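PDB 5D6S: epoxyqueuosine reductase from Streptococcus thermophilus, which belongs to the epoxyqueuosine reductase (QueG) family and binds cobalamin together with two iron/sulfur clusters. Local coordinates for residues D55-S60 / A160-A165; G72-H75 / E80-Y83; A165-A170 / M190-L195. All blocks are in the same frame, centred on the assembly; numbering follows the deposited sequence.

A ligand pocket assembled from distant parts of the chain is well illustrated here, since all three contacts contribute residues to the cobalamin site. Contacts 1 and 3 are buried and share A165 on helix 163-169, which meets helix 55-67 in the first and strand 190-197 of the antiparallel sheet in the second. Contact 2 is only partly buried and joins a loop to the short helix 78-82. It abuts contact 1 where A160 meets R81. Chemistry follows place: contacts 1 and 3 rest mainly on methyl and methylene groups, with the exposed Y56 at the margin of contact 1, whereas contact 2 is made by a histidine, two glutamates and an arginine.

Contact 1 of 3, residues D55-S60 / A160-A165; sequences DYLEKS and ALVDTA
The carbonyl oxygen of L57, whose side chain reaches V162 and A165, is held by two groups of S60. The hydroxyl S60 OG reaches L57 O at 3.3 Å, in the carbonyl plane and on a lone pair, while the backbone N of S60 makes a weak bond to the same oxygen. The meeting between the segments is itself apolar. With CG beside the backbone N and anti to the carbonyl carbon (chi1 -59°), L57 sends CD1 across to the other segment, where it lies 3.9 Å from A165 CB and 4.0 Å from V162 CG2; the leucine and valine reach toward each other tip to tip. Y56 comes in alongside, its hydroxyl OH 3.8 Å from A165 CB, and one face of its ring is covered by L57 CG, which sits over the ring centre. The methyl of A165 is thus met by both Y56 and L57. V162 is the N-cap residue of helix 163-169, and the residues flanking it bind the ligand through their backbones: L161 O and D163 N each hydrogen-bond to cobalamin. With L57 beside the ligand, this is apolar packing of helix 55-67 against the capped start of helix 163-169 in a cobalamin pocket wall.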
ATOM      1  N   ASP A  55      13.087  -1.603  22.235  1.00 75.81           N
ATOM      2  CA  ASP A  55      12.024  -1.883  23.217  1.00 82.20           C
ATOM      3  C   ASP A  55      11.113  -0.693  23.549  1.00 76.41           C
ATOM      4  O   ASP A  55      10.059  -0.891  24.172  1.00 70.70           O
ATOM      5  CB  ASP A  55      12.516  -2.577  24.512  1.00 93.13           C
ATOM      6  CG  ASP A  55      13.947  -2.240  24.871  1.00101.81           C
ATOM      7  OD1 ASP A  55      14.359  -1.072  24.697  1.00 96.20           O
ATOM      8  OD2 ASP A  55      14.646  -3.168  25.333  1.00108.92           O
ATOM      9  N   TYR A  56      11.465   0.526  23.127  1.00 75.60           N
ATOM     10  CA  TYR A  56      10.495   1.635  23.246  1.00 81.07           C
ATOM     11  C   TYR A  56       9.181   1.343  22.474  1.00 85.37           C
ATOM     12  O   TYR A  56       8.115   1.805  22.874  1.00 80.99           O
ATOM     13  CB  TYR A  56      11.106   2.987  22.860  1.00 74.46           C
ATOM     14  CG  TYR A  56      11.250   3.314  21.390  1.00 78.60           C
ATOM     15  CD1 TYR A  56      12.361   2.904  20.670  1.00 74.34           C
ATOM     16  CD2 TYR A  56      10.295   4.100  20.734  1.00 83.65           C
ATOM     17  CE1 TYR A  56      12.507   3.239  19.331  1.00 73.72           C
ATOM     18  CE2 TYR A  56      10.429   4.441  19.385  1.00 79.55           C
ATOM     19  CZ  TYR A  56      11.540   4.009  18.683  1.00 77.93           C
ATOM     20  OH  TYR A  56      11.678   4.333  17.337  1.00 74.70           O
ATOM     21  N   LEU A  57       9.280   0.517  21.423  1.00 80.71           N
ATOM     22  CA  LEU A  57       8.131   0.054  20.632  1.00 77.93           C
ATOM     23  C   LEU A  57       7.259  -1.041  21.292  1.00 73.42           C
ATOM     24  O   LEU A  57       6.030  -0.995  21.179  1.00 76.37           O
ATOM     25  CB  LEU A  57       8.607  -0.431  19.265  1.00 75.04           C
ATOM     26  CG  LEU A  57       9.337   0.614  18.426  1.00 71.01           C
ATOM     27  CD1 LEU A  57       9.872  -0.002  17.157  1.00 67.89           C
ATOM     28  CD2 LEU A  57       8.430   1.786  18.084  1.00 72.85           C
ATOM     29  N   GLU A  58       7.886  -1.986  21.984  1.00 65.20           N
ATOM     30  CA  GLU A  58       7.160  -3.088  22.650  1.00 74.10           C
ATOM     31  C   GLU A  58       5.772  -2.719  23.094  1.00 75.83           C
ATOM     32  O   GLU A  58       4.783  -3.293  22.641  1.00 76.28           O
ATOM     33  CB  GLU A  58       7.893  -3.585  23.907  1.00 76.70           C
ATOM     34  CG  GLU A  58       8.709  -4.845  23.721  1.00 81.22           C
ATOM     35  CD  GLU A  58       8.475  -5.879  24.815  1.00 79.14           C
ATOM     36  OE1 GLU A  58       7.298  -6.242  25.023  1.00 76.52           O
ATOM     37  OE2 GLU A  58       9.467  -6.367  25.418  1.00 69.33           O
ATOM     38  N   LYS A  59       5.726  -1.792  24.040  1.00 79.31           N
ATOM     39  CA  LYS A  59       4.491  -1.348  24.650  1.00 87.66           C
ATOM     40  C   LYS A  59       3.363  -1.249  23.599  1.00 87.83           C
ATOM     41  O   LYS A  59       2.326  -1.926  23.713  1.00 84.71           O
ATOM     42  CB  LYS A  59       4.775  -0.011  25.371  1.00101.88           C
ATOM     43  CG  LYS A  59       3.596   0.915  25.667  1.00114.91           C
ATOM     44  CD  LYS A  59       2.554   0.294  26.587  1.00117.24           C
ATOM     45  CE  LYS A  59       1.304   1.163  26.648  1.00115.78           C
ATOM     46  NZ  LYS A  59       0.094   0.355  26.950  1.00116.05           N
ATOM     47  N   SER A  60       3.592  -0.432  22.569  1.00 81.11           N
ATOM     48  CA  SER A  60       2.544  -0.071  21.606  1.00 73.54           C
ATOM     49  C   SER A  60       2.302  -1.136  20.518  1.00 66.62           C
ATOM     50  O   SER A  60       1.186  -1.269  20.027  1.00 65.14           O
ATOM     51  CB  SER A  60       2.853   1.291  20.958  1.00 70.37           C
ATOM     52  OG  SER A  60       3.894   1.171  20.009  1.00 72.52           O
ATOM     53  N   ALA A 160      11.089  -8.760   9.524  1.00 67.05           N
ATOM     54  CA  ALA A 160      10.561  -8.667  10.897  1.00 59.33           C
ATOM     55  C   ALA A 160      10.677  -7.288  11.539  1.00 56.96           C
ATOM     56  O   ALA A 160       9.873  -6.917  12.392  1.00 54.97           O
ATOM     57  CB  ALA A 160      11.267  -9.661  11.780  1.00 60.97           C
ATOM     58  N   LEU A 161      11.649  -6.512  11.118  1.00 52.43           N
ATOM     59  CA  LEU A 161      11.799  -5.179  11.694  1.00 62.68           C
ATOM     60  C   LEU A 161      10.686  -4.213  11.289  1.00 59.39           C
ATOM     61  O   LEU A 161      10.042  -4.365  10.241  1.00 59.32           O
ATOM     62  CB  LEU A 161      13.169  -4.570  11.342  1.00 63.98           C
ATOM     63  CG  LEU A 161      14.358  -5.361  11.905  1.00 66.90           C
ATOM     64  CD1 LEU A 161      15.642  -4.641  11.548  1.00 70.27           C
ATOM     65  CD2 LEU A 161      14.251  -5.568  13.406  1.00 67.00           C
ATOM     66  N   VAL A 162      10.518  -3.195  12.130  1.00 56.59           N
ATOM     67  CA  VAL A 162       9.666  -2.054  11.839  1.00 53.05           C
ATOM     68  C   VAL A 162      10.469  -1.117  10.934  1.00 55.41           C
ATOM     69  O   VAL A 162      11.254  -0.327  11.409  1.00 61.01           O
ATOM     70  CB  VAL A 162       9.233  -1.336  13.130  1.00 50.30           C
ATOM     71  CG1 VAL A 162       8.259  -0.224  12.802  1.00 54.61           C
ATOM     72  CG2 VAL A 162       8.614  -2.329  14.103  1.00 46.44           C
ATOM     73  N   ASP A 163      10.278  -1.235   9.623  1.00 60.50           N
ATOM     74  CA  ASP A 163      11.076  -0.510   8.625  1.00 61.64           C
ATOM     75  C   ASP A 163      11.068   1.000   8.858  1.00 65.33           C
ATOM     76  O   ASP A 163      11.957   1.732   8.433  1.00 59.58           O
ATOM     77  CB  ASP A 163      10.514  -0.761   7.223  1.00 64.79           C
ATOM     78  CG  ASP A 163      10.731  -2.176   6.742  1.00 72.72           C
ATOM     79  OD1 ASP A 163      11.290  -2.999   7.515  1.00 77.87           O
ATOM     80  OD2 ASP A 163      10.333  -2.461   5.581  1.00 72.29           O
ATOM     81  N   THR A 164      10.016   1.450   9.509  1.00 67.58           N
ATOM     82  CA  THR A 164       9.725   2.841   9.596  1.00 66.22           C
ATOM     83  C   THR A 164      10.568   3.460  10.725  1.00 67.58           C
ATOM     84  O   THR A 164      11.077   4.567  10.593  1.00 61.42           O
ATOM     85  CB  THR A 164       8.201   2.987   9.771  1.00 63.10           C
ATOM     86  OG1 THR A 164       7.735   4.116   9.026  1.00 76.51           O
ATOM     87  CG2 THR A 164       7.784   3.083  11.221  1.00 58.12           C
ATOM     88  N   ALA A 165      10.707   2.707  11.814  1.00 71.05           N
ATOM     89  CA  ALA A 165      11.408   3.141  13.023  1.00 74.73           C
ATOM     90  C   ALA A 165      12.914   2.993  12.876  1.00 72.30           C
ATOM     91  O   ALA A 165      13.704   3.716  13.495  1.00 75.20           O
ATOM     92  CB  ALA A 165      10.928   2.340  14.233  1.00 73.97           C
TER

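Contact 2 of 3, residues G72-H75 / E80-Y83; sequences GFEH and ERIY
E80 meets H75 at about a right angle, and E80 CB packs 3.7 Å from H75 CE1. Further out, the carboxylate oxygen OE2 is modelled at the edge of the imidazole, but too close to CE1 for the placement to be relied on, and the angle at H75 NE2 is too poor for a hydrogen bond. R81 follows and runs past the backbone of H75. Bends at chi2 (105°) and chi3 (142°) bring its CD to 3.7 Å from H75 CB and place H75 N over one face of the guanidinium. The NE atom of R81 is 3.7 Å from H75 O, too far for a hydrogen bond, while NH1 stands 4.0 Å from E74 CB. R81 thus touches the aliphatic part of E74 and not its carboxylate: E74 OE2 is 6.2 Å from R81 NH1. The glutamate turns its oxygens back to its own loop, OE1 taking the backbone N of G72 at 2.8 Å on its syn side and OE2 bonding to T71. R81 spends its own N-H groups elsewhere, NH1 on cobalamin and NH2 on A160 O. The opposite charges of E74 and R81 therefore form no salt bridge here; the loop contributes packing along the arginine, whose polar end is given to the ligand and to a neighbouring backbone.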
ATOM      1  N   GLY A  72      -2.878  -7.943  10.187  1.00 47.99           N
ATOM      2  CA  GLY A  72      -2.540  -9.329   9.898  1.00 50.09           C
ATOM      3  C   GLY A  72      -1.368  -9.467   8.953  1.00 51.45           C
ATOM      4  O   GLY A  72      -0.883 -10.564   8.734  1.00 58.35           O
ATOM      5  N   PHE A  73      -0.901  -8.365   8.375  1.00 58.62           N
ATOM      6  CA  PHE A  73       0.230  -8.420   7.427  1.00 57.00           C
ATOM      7  C   PHE A  73       1.539  -8.285   8.157  1.00 57.10           C
ATOM      8  O   PHE A  73       2.608  -8.447   7.573  1.00 57.71           O
ATOM      9  CB  PHE A  73       0.153  -7.299   6.387  1.00 56.15           C
ATOM     10  CG  PHE A  73      -1.100  -7.292   5.572  1.00 58.95           C
ATOM     11  CD1 PHE A  73      -1.899  -8.409   5.465  1.00 59.76           C
ATOM     12  CD2 PHE A  73      -1.471  -6.143   4.877  1.00 62.67           C
ATOM     13  CE1 PHE A  73      -3.050  -8.384   4.691  1.00 68.62           C
ATOM     14  CE2 PHE A  73      -2.611  -6.114   4.095  1.00 65.48           C
ATOM     15  CZ  PHE A  73      -3.400  -7.241   4.004  1.00 70.93           C
ATOM     16  N   GLU A  74       1.445  -7.934   9.428  1.00 61.82           N
ATOM     17  CA  GLU A  74       2.615  -7.627  10.217  1.00 62.16           C
ATOM     18  C   GLU A  74       3.268  -8.926  10.626  1.00 66.25           C
ATOM     19  O   GLU A  74       2.614  -9.955  10.804  1.00 60.90           O
ATOM     20  CB  GLU A  74       2.237  -6.854  11.477  1.00 61.14           C
ATOM     21  CG  GLU A  74       1.507  -5.550  11.218  1.00 64.52           C
ATOM     22  CD  GLU A  74       0.008  -5.714  11.050  1.00 61.66           C
ATOM     23  OE1 GLU A  74      -0.496  -6.856  11.177  1.00 66.90           O
ATOM     24  OE2 GLU A  74      -0.657  -4.701  10.750  1.00 58.94           O
ATOM     25  N   HIS A  75       4.572  -8.855  10.804  1.00 68.26           N
ATOM     26  CA  HIS A  75       5.327  -9.973  11.344  1.00 69.87           C
ATOM     27  C   HIS A  75       4.784 -10.309  12.729  1.00 65.17           C
ATOM     28  O   HIS A  75       4.520  -9.417  13.504  1.00 64.40           O
ATOM     29  CB  HIS A  75       6.793  -9.576  11.404  1.00 63.43           C
ATOM     30  CG  HIS A  75       7.704 -10.719  11.600  1.00 58.57           C
ATOM     31  ND1 HIS A  75       8.108 -11.119  12.848  1.00 59.14           N
ATOM     32  CD2 HIS A  75       8.265 -11.574  10.717  1.00 58.74           C
ATOM     33  CE1 HIS A  75       8.887 -12.174  12.731  1.00 58.99           C
ATOM     34  NE2 HIS A  75       9.001 -12.468  11.448  1.00 59.41           N
ATOM     35  N   GLU A  80      11.059 -10.863  17.619  1.00 65.07           N
ATOM     36  CA  GLU A  80      11.861 -10.744  16.375  1.00 70.13           C
ATOM     37  C   GLU A  80      11.787  -9.322  15.767  1.00 71.54           C
ATOM     38  O   GLU A  80      12.617  -8.918  14.939  1.00 62.21           O
ATOM     39  CB  GLU A  80      11.439 -11.802  15.333  1.00 71.39           C
ATOM     40  CG  GLU A  80      12.104 -13.153  15.551  1.00 71.12           C
ATOM     41  CD  GLU A  80      11.593 -14.284  14.665  1.00 74.29           C
ATOM     42  OE1 GLU A  80      12.020 -15.432  14.918  1.00 72.50           O
ATOM     43  OE2 GLU A  80      10.774 -14.064  13.743  1.00 76.11           O
ATOM     44  N   ARG A  81      10.774  -8.587  16.202  1.00 68.00           N
ATOM     45  CA  ARG A  81      10.491  -7.265  15.703  1.00 68.21           C
ATOM     46  C   ARG A  81      11.358  -6.162  16.323  1.00 68.67           C
ATOM     47  O   ARG A  81      11.695  -5.173  15.660  1.00 70.74           O
ATOM     48  CB  ARG A  81       9.037  -6.963  15.995  1.00 65.92           C
ATOM     49  CG  ARG A  81       8.380  -6.195  14.892  1.00 64.63           C
ATOM     50  CD  ARG A  81       7.460  -7.046  14.053  1.00 58.96           C
ATOM     51  NE  ARG A  81       6.325  -6.203  13.741  1.00 59.57           N
ATOM     52  CZ  ARG A  81       6.290  -5.251  12.813  1.00 59.45           C
ATOM     53  NH1 ARG A  81       5.192  -4.528  12.690  1.00 62.99           N
ATOM     54  NH2 ARG A  81       7.304  -5.033  11.992  1.00 70.37           N
ATOM     55  N   ILE A  82      11.711  -6.347  17.592  1.00 72.49           N
ATOM     56  CA  ILE A  82      12.450  -5.349  18.384  1.00 72.23           C
ATOM     57  C   ILE A  82      13.922  -5.715  18.671  1.00 74.75           C
ATOM     58  O   ILE A  82      14.724  -4.831  18.960  1.00 65.52           O
ATOM     59  CB  ILE A  82      11.768  -5.062  19.739  1.00 72.92           C
ATOM     60  CG1 ILE A  82      11.038  -6.287  20.252  1.00 76.48           C
ATOM     61  CG2 ILE A  82      10.777  -3.920  19.611  1.00 76.99           C
ATOM     62  CD1 ILE A  82      10.795  -6.241  21.734  1.00 78.17           C
ATOM     63  N   TYR A  83      14.274  -6.995  18.577  1.00 70.69           N
ATOM     64  CA  TYR A  83      15.630  -7.455  18.884  1.00 69.75           C
ATOM     65  C   TYR A  83      16.359  -7.897  17.621  1.00 66.38           C
ATOM     66  O   TYR A  83      16.306  -9.082  17.253  1.00 73.39           O
ATOM     67  CB  TYR A  83      15.589  -8.621  19.901  1.00 77.99           C
ATOM     68  CG  TYR A  83      14.908  -8.290  21.222  1.00 79.40           C
ATOM     69  CD1 TYR A  83      15.242  -7.132  21.928  1.00 83.64           C
ATOM     70  CD2 TYR A  83      13.945  -9.135  21.768  1.00 74.88           C
ATOM     71  CE1 TYR A  83      14.626  -6.809  23.132  1.00 86.64           C
ATOM     72  CE2 TYR A  83      13.320  -8.823  22.968  1.00 83.19           C
ATOM     73  CZ  TYR A  83      13.666  -7.656  23.652  1.00 85.13           C
ATOM     74  OH  TYR A  83      13.035  -7.327  24.835  1.00 79.33           O
TER

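Contact 3 of 3, residues A165-A170 / M190-L195; sequences AVAKRA and MYLGEL
The carboxylate of E194 is the flat group nearest the contact with V166, yet the glutamate touches the valine through its methylene CG and not through its oxygens. On the same strand the ring of Y191 is turned from the helix and stacks with Y101 and Y128. V166 has CG1 anti to the backbone N (chi1 165°), which carries this methyl to 3.5 Å from E194 CG, with V166 CB a little farther off; the two side chains lie aslant to one another. One residue on, the methyl CB of A167 meets L192 CD1 at 3.8 Å. L192 and E194, two apart on the strand, point to the same face of the sheet and meet A167 and V166 in turn. V166 and A167 also touch S96 on the neighbouring strand 93-100, so the helix spans two strands. E194 bends at chi2 (95°), and its OE2 lies close to OD1 of D163, another carboxylate, near the start of the same helix. M190 O and L192 O each hydrogen-bond to cobalamin. The chemistry implies a division of labour: side-chain carbon atoms seat helix 163-169 on the sheet, while backbone oxygens of the same strand serve the ligand.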
ATOM      1  N   ALA A 165      10.707   2.707  11.814  1.00 71.05           N
ATOM      2  CA  ALA A 165      11.408   3.141  13.023  1.00 74.73           C
ATOM      3  C   ALA A 165      12.914   2.993  12.876  1.00 72.30           C
ATOM      4  O   ALA A 165      13.704   3.716  13.495  1.00 75.20           O
ATOM      5  CB  ALA A 165      10.928   2.340  14.233  1.00 73.97           C
ATOM      6  N   VAL A 166      13.304   2.048  12.047  1.00 67.70           N
ATOM      7  CA  VAL A 166      14.697   1.906  11.680  1.00 70.21           C
ATOM      8  C   VAL A 166      15.180   3.141  10.930  1.00 72.17           C
ATOM      9  O   VAL A 166      16.203   3.715  11.276  1.00 74.39           O
ATOM     10  CB  VAL A 166      14.918   0.652  10.812  1.00 66.31           C
ATOM     11  CG1 VAL A 166      16.270   0.695  10.129  1.00 63.89           C
ATOM     12  CG2 VAL A 166      14.781  -0.596  11.671  1.00 67.12           C
ATOM     13  N   ALA A 167      14.437   3.541   9.903  1.00 71.58           N
ATOM     14  CA  ALA A 167      14.790   4.707   9.100  1.00 65.95           C
ATOM     15  C   ALA A 167      14.808   6.015   9.908  1.00 67.79           C
ATOM     16  O   ALA A 167      15.515   6.959   9.536  1.00 75.21           O
ATOM     17  CB  ALA A 167      13.842   4.833   7.928  1.00 63.80           C
ATOM     18  N   LYS A 168      14.031   6.080  10.983  1.00 60.73           N
ATOM     19  CA  LYS A 168      14.091   7.232  11.875  1.00 70.75           C
ATOM     20  C   LYS A 168      15.402   7.280  12.678  1.00 73.06           C
ATOM     21  O   LYS A 168      16.137   8.268  12.590  1.00 67.22           O
ATOM     22  CB  LYS A 168      12.909   7.277  12.838  1.00 72.75           C
ATOM     23  CG  LYS A 168      12.993   8.473  13.769  1.00 80.63           C
ATOM     24  CD  LYS A 168      11.803   8.611  14.687  1.00 84.93           C
ATOM     25  CE  LYS A 168      12.262   9.147  16.030  1.00 89.62           C
ATOM     26  NZ  LYS A 168      11.176   9.125  17.025  1.00 95.06           N
ATOM     27  N   ARG A 169      15.690   6.234  13.456  1.00 73.67           N
ATOM     28  CA  ARG A 169      16.986   6.144  14.157  1.00 74.01           C
ATOM     29  C   ARG A 169      18.186   6.357  13.233  1.00 72.37           C
ATOM     30  O   ARG A 169      19.251   6.722  13.709  1.00 84.89           O
ATOM     31  CB  ARG A 169      17.200   4.808  14.890  1.00 71.40           C
ATOM     32  CG  ARG A 169      16.556   4.706  16.263  1.00 72.07           C
ATOM     33  CD  ARG A 169      17.369   3.884  17.270  1.00 66.20           C
ATOM     34  NE  ARG A 169      18.086   2.726  16.704  1.00 65.29           N
ATOM     35  CZ  ARG A 169      18.024   1.462  17.158  1.00 62.73           C
ATOM     36  NH1 ARG A 169      18.741   0.510  16.557  1.00 54.47           N
ATOM     37  NH2 ARG A 169      17.263   1.130  18.203  1.00 64.58           N
ATOM     38  N   ALA A 170      18.038   6.088  11.944  1.00 62.69           N
ATOM     39  CA  ALA A 170      19.151   6.239  11.020  1.00 65.25           C
ATOM     40  C   ALA A 170      19.169   7.610  10.356  1.00 63.44           C
ATOM     41  O   ALA A 170      19.992   7.882   9.484  1.00 61.01           O
ATOM     42  CB  ALA A 170      19.118   5.137   9.976  1.00 70.67           C
ATOM     43  N   MET A 190       8.898   7.793  -0.427  1.00 61.14           N
ATOM     44  CA  MET A 190      10.064   6.889  -0.433  1.00 64.37           C
ATOM     45  C   MET A 190       9.722   5.443  -0.036  1.00 64.70           C
ATOM     46  O   MET A 190       8.960   5.211   0.921  1.00 57.88           O
ATOM     47  CB  MET A 190      11.125   7.356   0.570  1.00 66.75           C
ATOM     48  CG  MET A 190      11.538   8.821   0.487  1.00 69.59           C
ATOM     49  SD  MET A 190      12.573   9.265   1.893  1.00 76.65           S
ATOM     50  CE  MET A 190      11.389   9.330   3.252  1.00 71.94           C
ATOM     51  N   TYR A 191      10.304   4.487  -0.773  1.00 60.76           N
ATOM     52  CA  TYR A 191      10.358   3.080  -0.361  1.00 58.91           C
ATOM     53  C   TYR A 191      11.493   2.908   0.635  1.00 59.70           C
ATOM     54  O   TYR A 191      12.532   3.537   0.500  1.00 65.50           O
ATOM     55  CB  TYR A 191      10.662   2.162  -1.546  1.00 60.82           C
ATOM     56  CG  TYR A 191       9.764   2.326  -2.768  1.00 68.12           C
ATOM     57  CD1 TYR A 191       8.376   2.348  -2.656  1.00 63.79           C
ATOM     58  CD2 TYR A 191      10.315   2.427  -4.052  1.00 71.43           C
ATOM     59  CE1 TYR A 191       7.567   2.478  -3.780  1.00 68.74           C
ATOM     60  CE2 TYR A 191       9.505   2.538  -5.177  1.00 69.38           C
ATOM     61  CZ  TYR A 191       8.132   2.566  -5.039  1.00 68.88           C
ATOM     62  OH  TYR A 191       7.330   2.683  -6.157  1.00 69.70           O
ATOM     63  N   LEU A 192      11.300   2.060   1.634  1.00 62.45           N
ATOM     64  CA  LEU A 192      12.316   1.823   2.661  1.00 63.07           C
ATOM     65  C   LEU A 192      12.860   0.394   2.658  1.00 63.44           C
ATOM     66  O   LEU A 192      12.170  -0.547   2.296  1.00 59.55           O
ATOM     67  CB  LEU A 192      11.771   2.124   4.066  1.00 63.77           C
ATOM     68  CG  LEU A 192      11.300   3.559   4.321  1.00 64.10           C
ATOM     69  CD1 LEU A 192      10.934   3.766   5.792  1.00 57.90           C
ATOM     70  CD2 LEU A 192      12.350   4.563   3.874  1.00 66.31           C
ATOM     71  N   GLY A 193      14.114   0.274   3.069  1.00 65.90           N
ATOM     72  CA  GLY A 193      14.778  -1.005   3.269  1.00 70.72           C
ATOM     73  C   GLY A 193      15.816  -0.940   4.387  1.00 72.82           C
ATOM     74  O   GLY A 193      16.137   0.137   4.887  1.00 83.83           O
ATOM     75  N   GLU A 194      16.337  -2.100   4.765  1.00 76.06           N
ATOM     76  CA  GLU A 194      17.374  -2.223   5.795  1.00 79.44           C
ATOM     77  C   GLU A 194      18.366  -3.304   5.434  1.00 81.95           C
ATOM     78  O   GLU A 194      17.995  -4.353   4.921  1.00 67.67           O
ATOM     79  CB  GLU A 194      16.811  -2.656   7.141  1.00 75.73           C
ATOM     80  CG  GLU A 194      15.756  -1.756   7.713  1.00 71.24           C
ATOM     81  CD  GLU A 194      14.377  -2.228   7.381  1.00 71.74           C
ATOM     82  OE1 GLU A 194      13.661  -1.450   6.718  1.00 68.74           O
ATOM     83  OE2 GLU A 194      14.030  -3.375   7.761  1.00 68.59           O
ATOM     84  N   LEU A 195      19.628  -3.042   5.748  1.00 89.86           N
ATOM     85  CA  LEU A 195      20.664  -4.057   5.710  1.00 88.86           C
ATOM     86  C   LEU A 195      21.239  -4.164   7.117  1.00 96.37           C
ATOM     87  O   LEU A 195      22.010  -3.301   7.556  1.00103.43           O
ATOM     88  CB  LEU A 195      21.744  -3.670   4.702  1.00 84.25           C
ATOM     89  CG  LEU A 195      22.784  -4.733   4.397  1.00 85.59           C
ATOM     90  CD1 LEU A 195      22.157  -5.975   3.792  1.00 84.43           C
ATOM     91  CD2 LEU A 195      23.818  -4.156   3.441  1.00 91.29           C
TER